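Local coordinates for 5' nucleotidase family protein (Staphylococcus aureus subsp. aureus, PDB 4Q7F) that belongs to the 5'-nucleotidase family, joining a metal-binding calcineurin-like phosphoesterase domain to a 5'-nucleotidase C-terminal domain, at residues 319-327 with 506-517; 129-137 with 159-167. One frame throughout, in Å; residues are numbered along the deposited sequence. Where two conformers were deposited one is given.

Contact 1 (319-327 with 506-517); sequences YEITTLPYD and IDFLSNNNLMRI
Tyr326 reaches across to the backbone of Met515, a residue in the left-handed helical region (phi 51°) although it is not glycine. Its OH donates to Met515 O at 2.8 Å, the one hydrogen bond between the segments. The donor is tilted 27° from the carbonyl plane, whereas the acceptor lies in the plane of the tyrosine ring, at its edge. Tyr326 CG sits between its own backbone N and carbonyl carbon (chi1 51°), which carries the phenol across to the turn after the helix. The same OH also packs on Ile517 CG1 at 3.4 Å.

The selenomethionine side chain of Met515 bends at chi2 and chi3, so that CE curls back toward Tyr326 OH and Leu324 CD2. Its CG lies 3.9 Å from Leu324 CD2, and its CB meets Pro325 CD at 4.0 Å, the two side chains crossing at about a right angle. Phe346 of helix 342-355 also touches Met515.

Strand 320-323 pairs with strand 374-376 in a two-stranded antiparallel sheet, and Ile321 and Thr322 both face Val375 in a classic beta bulge. The bulge accounts for the CB atoms of these consecutive residues both pointing to helical segment 506-511, whose axis passes 8.0 Å from that of strand 320-323. Ile321 CD1 meets Ile506 CD1 at 4.0 Å, while its CG2 branch leans on Leu509 CD1. Thr322 applies its methyl, with CG2 4.0 Å from Leu509 CB. From beyond the bulge Leu324 comes in at about a right angle to Leu509, and their CD2 atoms approach to 3.6 Å. Beside this apolar row, the carbonyl oxygen of Ile506 is gripped twice, Ser510 N and Ser510 OG donating to it from opposite faces of its plane.

Contact 2 (129-137 with 159-167); sequences PVLCANIYE and VIGLTTQFI
The carboxamide of Asn134 lies against Thr163 and Leu162: Leu162 CD2 sits over one of its faces, 3.7 Å from Asn134 CG, while Thr163 takes both polar ends. ND2 donates to Thr163 O at 2.7 Å, on a lone pair, with that oxygen only 3° out of the amide plane. Returning the bond, Thr163 N reaches Asn134 OD1 at 3.0 Å, tilted 24° from the carbonyl plane. The side chain thus imitates a backbone partner for the end of strand 155-163, in the six-stranded mixed sheet of the calcineurin-like phosphoesterase domain. With chi1 at 69° the amide is tucked over its own main chain, N to one side and C to the other, and so faces the strand; ND2 has a second acceptor in His182 O.

Further back, Ala133 N donates to Gly161 O at 2.7 Å, almost straight. Having no side chain, Gly161 lets Leu131 O come within 3.4 Å of its CA in a CA-H...O contact. Ile135 CD1 packs on both CB and CG2 of Thr163. The hydroxyl of Thr163 is bonded to Leu107 O, and a water donates one hydrogen to Thr163 OG1 and the other to Leu131 O, each at 2.7 Å.

In the fold
The two contacts lie on opposite sides of the chain's centre, their own centres about 43 Å apart, and share no secondary-structure element. Contact 2 is core: every touching residue is buried, and the side chain of Thr163 is about 8 Å from the bound magnesium ion. Contact 1 is peripheral, its centre about 29 Å from that of the chain, and it mixes buried with exposed residues. Chemistry follows place. At 319-327 with 506-517, aliphatic side chains of strand and helix, joined by loop residues, make a mainly apolar contact with a single hydrogen bond across it; at 129-137 with 159-167, a loop bonds to polar backbone groups in the last residues of a buried strand. Contact 1 joins parts 179 residues apart, whereas contact 2 links neighbours only 22 apart.

Contact 1 (319-327 with 506-517)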
# COMPACT_ATOMS: atom_id res chain seq x y z
N TYR A 319 -25.11 4.15 -0.25
CA TYR A 319 -25.90 4.05 0.97
C TYR A 319 -25.62 5.26 1.84
O TYR A 319 -24.47 5.56 2.14
CB TYR A 319 -25.60 2.76 1.74
CG TYR A 319 -26.37 2.67 3.03
CD1 TYR A 319 -27.69 2.22 3.05
CD2 TYR A 319 -25.80 3.08 4.23
CE1 TYR A 319 -28.41 2.16 4.24
CE2 TYR A 319 -26.50 3.02 5.43
CZ TYR A 319 -27.81 2.56 5.42
OH TYR A 319 -28.50 2.50 6.61
N GLU A 320 -26.69 5.95 2.24
CA GLU A 320 -26.56 7.15 3.06
C GLU A 320 -26.33 6.83 4.54
O GLU A 320 -27.14 6.15 5.17
CB GLU A 320 -27.79 8.04 2.86
CG GLU A 320 -27.75 9.29 3.72
CD GLU A 320 -28.85 10.28 3.39
OE1 GLU A 320 -29.25 10.39 2.21
OE2 GLU A 320 -29.29 10.98 4.33
N ILE A 321 -25.23 7.34 5.08
CA ILE A 321 -24.90 7.13 6.48
C ILE A 321 -25.67 8.14 7.33
O ILE A 321 -26.38 7.77 8.27
CB ILE A 321 -23.38 7.32 6.73
CG1 ILE A 321 -22.55 6.44 5.77
CG2 ILE A 321 -23.05 7.01 8.19
CD1 ILE A 321 -22.70 4.95 6.01
N THR A 322 -25.52 9.43 7.00
CA THR A 322 -26.22 10.49 7.70
C THR A 322 -26.19 11.76 6.86
O THR A 322 -25.55 11.80 5.79
CB THR A 322 -25.60 10.80 9.10
OG1 THR A 322 -26.46 11.66 9.84
CG2 THR A 322 -24.23 11.47 8.97
N THR A 323 -26.90 12.77 7.35
CA THR A 323 -26.90 14.10 6.77
C THR A 323 -26.46 15.04 7.89
O THR A 323 -27.10 15.11 8.92
CB THR A 323 -28.29 14.52 6.27
OG1 THR A 323 -28.72 13.62 5.26
CG2 THR A 323 -28.24 15.93 5.69
N LEU A 324 -25.35 15.74 7.68
CA LEU A 324 -24.81 16.66 8.67
C LEU A 324 -25.40 18.04 8.47
O LEU A 324 -25.83 18.37 7.38
CB LEU A 324 -23.29 16.74 8.50
CG LEU A 324 -22.55 15.41 8.39
CD1 LEU A 324 -21.09 15.66 8.09
CD2 LEU A 324 -22.71 14.59 9.66
N PRO A 325 -25.40 18.88 9.52
CA PRO A 325 -25.95 20.23 9.35
C PRO A 325 -24.98 21.23 8.69
O PRO A 325 -25.36 22.38 8.47
CB PRO A 325 -26.28 20.66 10.78
CG PRO A 325 -25.38 19.86 11.66
CD PRO A 325 -24.95 18.63 10.90
N TYR A 326 -23.76 20.80 8.36
CA TYR A 326 -22.77 21.67 7.72
C TYR A 326 -21.76 20.89 6.89
O TYR A 326 -21.58 19.67 7.07
CB TYR A 326 -22.04 22.48 8.78
CG TYR A 326 -21.48 21.62 9.88
CD1 TYR A 326 -20.25 20.99 9.75
CD2 TYR A 326 -22.20 21.41 11.05
CE1 TYR A 326 -19.75 20.19 10.75
CE2 TYR A 326 -21.71 20.61 12.06
CZ TYR A 326 -20.48 20.00 11.90
OH TYR A 326 -19.97 19.20 12.89
N ASP A 327 -21.08 21.60 5.99
CA ASP A 327 -20.09 21.00 5.11
C ASP A 327 -18.72 20.94 5.80
O ASP A 327 -18.34 21.86 6.53
CB ASP A 327 -19.96 21.81 3.82
CG ASP A 327 -19.06 21.15 2.82
OD1 ASP A 327 -19.55 20.26 2.09
OD2 ASP A 327 -17.88 21.52 2.73
N ILE A 506 -18.47 5.82 11.08
CA ILE A 506 -19.89 5.56 10.89
C ILE A 506 -20.64 5.58 12.23
O ILE A 506 -21.72 6.17 12.34
CB ILE A 506 -20.11 4.22 10.17
CG1 ILE A 506 -19.62 4.34 8.71
CG2 ILE A 506 -21.58 3.81 10.24
CD1 ILE A 506 -19.69 3.06 7.89
N ASP A 507 -20.07 4.91 13.24
CA ASP A 507 -20.65 4.86 14.60
C ASP A 507 -20.81 6.27 15.16
O ASP A 507 -21.89 6.63 15.61
CB ASP A 507 -19.78 4.04 15.56
CG ASP A 507 -19.82 2.55 15.26
OD1 ASP A 507 -20.69 2.11 14.51
OD2 ASP A 507 -18.97 1.82 15.77
N PHE A 508 -19.74 7.05 15.12
CA PHE A 508 -19.80 8.41 15.63
C PHE A 508 -20.88 9.20 14.89
O PHE A 508 -21.73 9.85 15.52
CB PHE A 508 -18.46 9.12 15.50
CG PHE A 508 -18.45 10.49 16.12
CD1 PHE A 508 -18.91 11.59 15.41
CD2 PHE A 508 -18.00 10.67 17.42
CE1 PHE A 508 -18.91 12.85 15.99
CE2 PHE A 508 -18.00 11.93 18.00
CZ PHE A 508 -18.46 13.02 17.29
N LEU A 509 -20.86 9.13 13.57
CA LEU A 509 -21.84 9.83 12.75
C LEU A 509 -23.28 9.45 13.10
O LEU A 509 -24.16 10.31 13.12
CB LEU A 509 -21.59 9.56 11.26
CG LEU A 509 -20.40 10.27 10.63
CD1 LEU A 509 -20.18 9.77 9.21
CD2 LEU A 509 -20.62 11.78 10.63
N SER A 510 -23.51 8.18 13.38
CA SER A 510 -24.85 7.69 13.70
C SER A 510 -25.34 8.07 15.10
O SER A 510 -26.55 8.15 15.31
CB SER A 510 -24.90 6.17 13.53
OG SER A 510 -24.57 5.78 12.21
N ASN A 511 -24.42 8.29 16.03
CA ASN A 511 -24.76 8.59 17.43
C ASN A 511 -24.80 10.07 17.84
O ASN A 511 -25.35 10.39 18.88
CB ASN A 511 -23.77 7.88 18.36
CG ASN A 511 -23.73 6.38 18.13
OD1 ASN A 511 -24.66 5.80 17.60
ND2 ASN A 511 -22.63 5.76 18.54
N ASN A 512 -24.21 10.96 17.05
CA ASN A 512 -24.24 12.39 17.38
C ASN A 512 -24.93 13.17 16.26
O ASN A 512 -24.28 13.65 15.33
CB ASN A 512 -22.84 12.94 17.64
CG ASN A 512 -22.87 14.37 18.17
OD1 ASN A 512 -23.94 14.93 18.43
ND2 ASN A 512 -21.70 14.96 18.35
N ASN A 513 -26.24 13.30 16.38
CA ASN A 513 -27.07 13.99 15.38
C ASN A 513 -26.77 15.49 15.20
O ASN A 513 -26.62 15.96 14.06
CB ASN A 513 -28.56 13.80 15.73
CG ASN A 513 -29.49 14.28 14.63
OD1 ASN A 513 -29.11 14.36 13.46
ND2 ASN A 513 -30.73 14.57 14.99
N LEU A 514 -26.68 16.22 16.30
CA LEU A 514 -26.44 17.68 16.26
C LEU A 514 -25.03 18.07 15.79
O LEU A 514 -24.80 19.20 15.35
CB LEU A 514 -26.76 18.34 17.60
CG LEU A 514 -28.25 18.53 17.94
CD1 LEU A 514 -29.04 17.23 17.93
CD2 LEU A 514 -28.40 19.23 19.29
N MSE A 515 -24.09 17.13 15.90
CA MSE A 515 -22.71 17.34 15.44
C MSE A 515 -22.10 18.61 15.97
O MSE A 515 -21.58 19.43 15.20
CB MSE A 515 -22.66 17.35 13.91
CG MSE A 515 -23.01 15.99 13.32
SE MSE A 515 -21.58 14.67 13.68
CE MSE A 515 -20.09 15.60 12.77
N ARG A 516 -22.16 18.79 17.28
CA ARG A 516 -21.54 19.95 17.92
C ARG A 516 -20.16 19.46 18.33
O ARG A 516 -19.99 18.89 19.41
CB ARG A 516 -22.36 20.42 19.11
CG ARG A 516 -23.80 20.76 18.75
CD ARG A 516 -24.49 21.48 19.90
NE ARG A 516 -23.83 22.75 20.19
CZ ARG A 516 -24.18 23.58 21.17
NH1 ARG A 516 -23.51 24.71 21.35
NH2 ARG A 516 -25.21 23.30 21.96
N ILE A 517 -19.18 19.68 17.46
CA ILE A 517 -17.82 19.19 17.67
C ILE A 517 -16.93 20.22 18.36
O ILE A 517 -16.77 21.32 17.85
CB ILE A 517 -17.16 18.80 16.32
CG1 ILE A 517 -18.12 17.96 15.45
CG2 ILE A 517 -15.85 18.07 16.55
CD1 ILE A 517 -18.71 16.75 16.14

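Contact 2 (129-137 with 159-167)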
# COMPACT_ATOMS: atom_id res chain seq x y z
N PRO A 129 -0.47 -20.95 -8.76
CA PRO A 129 0.31 -20.84 -7.54
C PRO A 129 0.78 -19.45 -7.20
O PRO A 129 1.05 -18.64 -8.08
CB PRO A 129 1.55 -21.70 -7.84
CG PRO A 129 1.68 -21.65 -9.30
CD PRO A 129 0.26 -21.68 -9.81
N VAL A 130 0.90 -19.19 -5.90
CA VAL A 130 1.44 -17.92 -5.42
C VAL A 130 2.80 -18.27 -4.83
O VAL A 130 2.91 -19.11 -3.94
CB VAL A 130 0.50 -17.24 -4.41
CG1 VAL A 130 1.19 -16.05 -3.74
CG2 VAL A 130 -0.77 -16.78 -5.13
N LEU A 131 3.85 -17.64 -5.35
CA LEU A 131 5.21 -18.00 -4.97
C LEU A 131 5.79 -17.01 -3.96
O LEU A 131 5.84 -15.82 -4.23
CB LEU A 131 6.10 -18.04 -6.21
CG LEU A 131 5.67 -19.05 -7.30
CD1 LEU A 131 6.52 -18.86 -8.54
CD2 LEU A 131 5.77 -20.49 -6.80
N CYS A 132 6.18 -17.53 -2.80
CA CYS A 132 6.81 -16.70 -1.74
C CYS A 132 7.85 -17.53 -1.02
O CYS A 132 7.52 -18.36 -0.17
CB CYS A 132 5.77 -16.20 -0.75
SG CYS A 132 6.50 -15.13 0.50
N ALA A 133 9.12 -17.30 -1.34
CA ALA A 133 10.21 -18.07 -0.75
C ALA A 133 10.76 -17.55 0.59
O ALA A 133 11.51 -18.26 1.29
CB ALA A 133 11.34 -18.20 -1.76
N ASN A 134 10.39 -16.33 0.97
CA ASN A 134 10.98 -15.76 2.19
C ASN A 134 10.05 -15.49 3.37
O ASN A 134 10.44 -14.82 4.34
CB ASN A 134 11.77 -14.51 1.82
CG ASN A 134 10.88 -13.37 1.38
OD1 ASN A 134 9.87 -13.58 0.73
ND2 ASN A 134 11.26 -12.15 1.75
N ILE A 135 8.82 -16.00 3.33
CA ILE A 135 7.90 -15.85 4.45
C ILE A 135 7.58 -17.24 4.91
O ILE A 135 7.00 -18.05 4.15
CB ILE A 135 6.59 -15.12 4.08
CG1 ILE A 135 6.88 -13.68 3.69
CG2 ILE A 135 5.62 -15.15 5.26
CD1 ILE A 135 5.65 -12.85 3.36
N TYR A 136 7.99 -17.55 6.13
CA TYR A 136 7.77 -18.88 6.70
C TYR A 136 6.65 -18.90 7.72
O TYR A 136 6.45 -17.94 8.49
CB TYR A 136 9.05 -19.38 7.36
CG TYR A 136 10.07 -20.00 6.43
CD1 TYR A 136 10.64 -19.27 5.39
CD2 TYR A 136 10.52 -21.30 6.63
CE1 TYR A 136 11.59 -19.84 4.54
CE2 TYR A 136 11.47 -21.87 5.81
CZ TYR A 136 12.01 -21.14 4.77
OH TYR A 136 12.96 -21.74 3.96
N GLU A 137 5.92 -20.01 7.71
CA GLU A 137 4.90 -20.26 8.71
C GLU A 137 5.43 -21.49 9.45
O GLU A 137 5.52 -22.58 8.88
CB GLU A 137 3.57 -20.55 8.05
CG GLU A 137 2.47 -20.80 9.06
CD GLU A 137 1.18 -21.27 8.42
OE1 GLU A 137 1.23 -21.96 7.38
OE2 GLU A 137 0.12 -20.99 8.98
N VAL A 159 11.84 -19.30 -11.67
CA VAL A 159 11.18 -18.14 -11.10
C VAL A 159 11.16 -18.22 -9.59
O VAL A 159 10.81 -19.24 -9.01
CB VAL A 159 9.72 -18.01 -11.59
CG1 VAL A 159 9.11 -16.72 -11.07
CG2 VAL A 159 9.65 -18.03 -13.09
N ILE A 160 11.57 -17.14 -8.94
CA ILE A 160 11.52 -17.09 -7.50
C ILE A 160 10.68 -15.90 -7.06
O ILE A 160 10.88 -14.79 -7.55
CB ILE A 160 12.93 -17.04 -6.87
CG1 ILE A 160 12.81 -17.04 -5.34
CG2 ILE A 160 13.72 -15.82 -7.33
CD1 ILE A 160 14.14 -17.22 -4.62
N GLY A 161 9.73 -16.16 -6.16
CA GLY A 161 8.86 -15.14 -5.60
C GLY A 161 9.33 -14.70 -4.22
O GLY A 161 9.64 -15.52 -3.35
N LEU A 162 9.39 -13.40 -4.01
CA LEU A 162 9.86 -12.81 -2.77
C LEU A 162 8.99 -11.65 -2.38
O LEU A 162 8.39 -10.99 -3.24
CB LEU A 162 11.29 -12.32 -2.94
CG LEU A 162 12.31 -13.44 -3.14
CD1 LEU A 162 13.62 -12.94 -3.75
CD2 LEU A 162 12.53 -14.17 -1.83
N THR A 163 8.93 -11.40 -1.07
CA THR A 163 8.09 -10.35 -0.52
C THR A 163 8.87 -9.47 0.47
O THR A 163 9.75 -9.93 1.20
CB THR A 163 6.89 -10.99 0.21
OG1 THR A 163 6.11 -11.79 -0.71
CG2 THR A 163 6.00 -9.92 0.80
N THR A 164 8.57 -8.19 0.47
CA THR A 164 9.19 -7.26 1.46
C THR A 164 9.14 -7.85 2.89
O THR A 164 8.09 -8.31 3.37
CB THR A 164 8.54 -5.87 1.41
OG1 THR A 164 9.12 -5.01 2.43
CG2 THR A 164 7.03 -5.98 1.62
N GLN A 165 10.29 -7.85 3.56
CA GLN A 165 10.40 -8.39 4.91
C GLN A 165 9.80 -7.47 5.97
O GLN A 165 9.61 -7.89 7.09
CB GLN A 165 11.88 -8.60 5.27
CG GLN A 165 12.67 -7.30 5.42
CD GLN A 165 14.16 -7.53 5.56
OE1 GLN A 165 14.59 -8.43 6.25
NE2 GLN A 165 14.96 -6.69 4.90
N PHE A 166 9.40 -6.26 5.58
CA PHE A 166 9.03 -5.22 6.56
C PHE A 166 7.62 -5.32 7.14
O PHE A 166 7.22 -4.47 7.90
CB PHE A 166 9.23 -3.86 5.88
CG PHE A 166 9.84 -2.80 6.76
CD1 PHE A 166 11.15 -2.93 7.16
CD2 PHE A 166 9.14 -1.66 7.10
CE1 PHE A 166 11.75 -1.96 7.93
CE2 PHE A 166 9.74 -0.67 7.87
CZ PHE A 166 11.04 -0.83 8.29
N ILE A 167 6.88 -6.36 6.77
CA ILE A 167 5.51 -6.56 7.24
C ILE A 167 5.25 -6.37 8.76
O ILE A 167 4.21 -5.80 9.12
CB ILE A 167 4.94 -7.90 6.70
CG1 ILE A 167 4.81 -7.80 5.16
CG2 ILE A 167 3.59 -8.20 7.33
CD1 ILE A 167 4.50 -9.10 4.40
O HOH W 1 5.70 -13.69 -2.62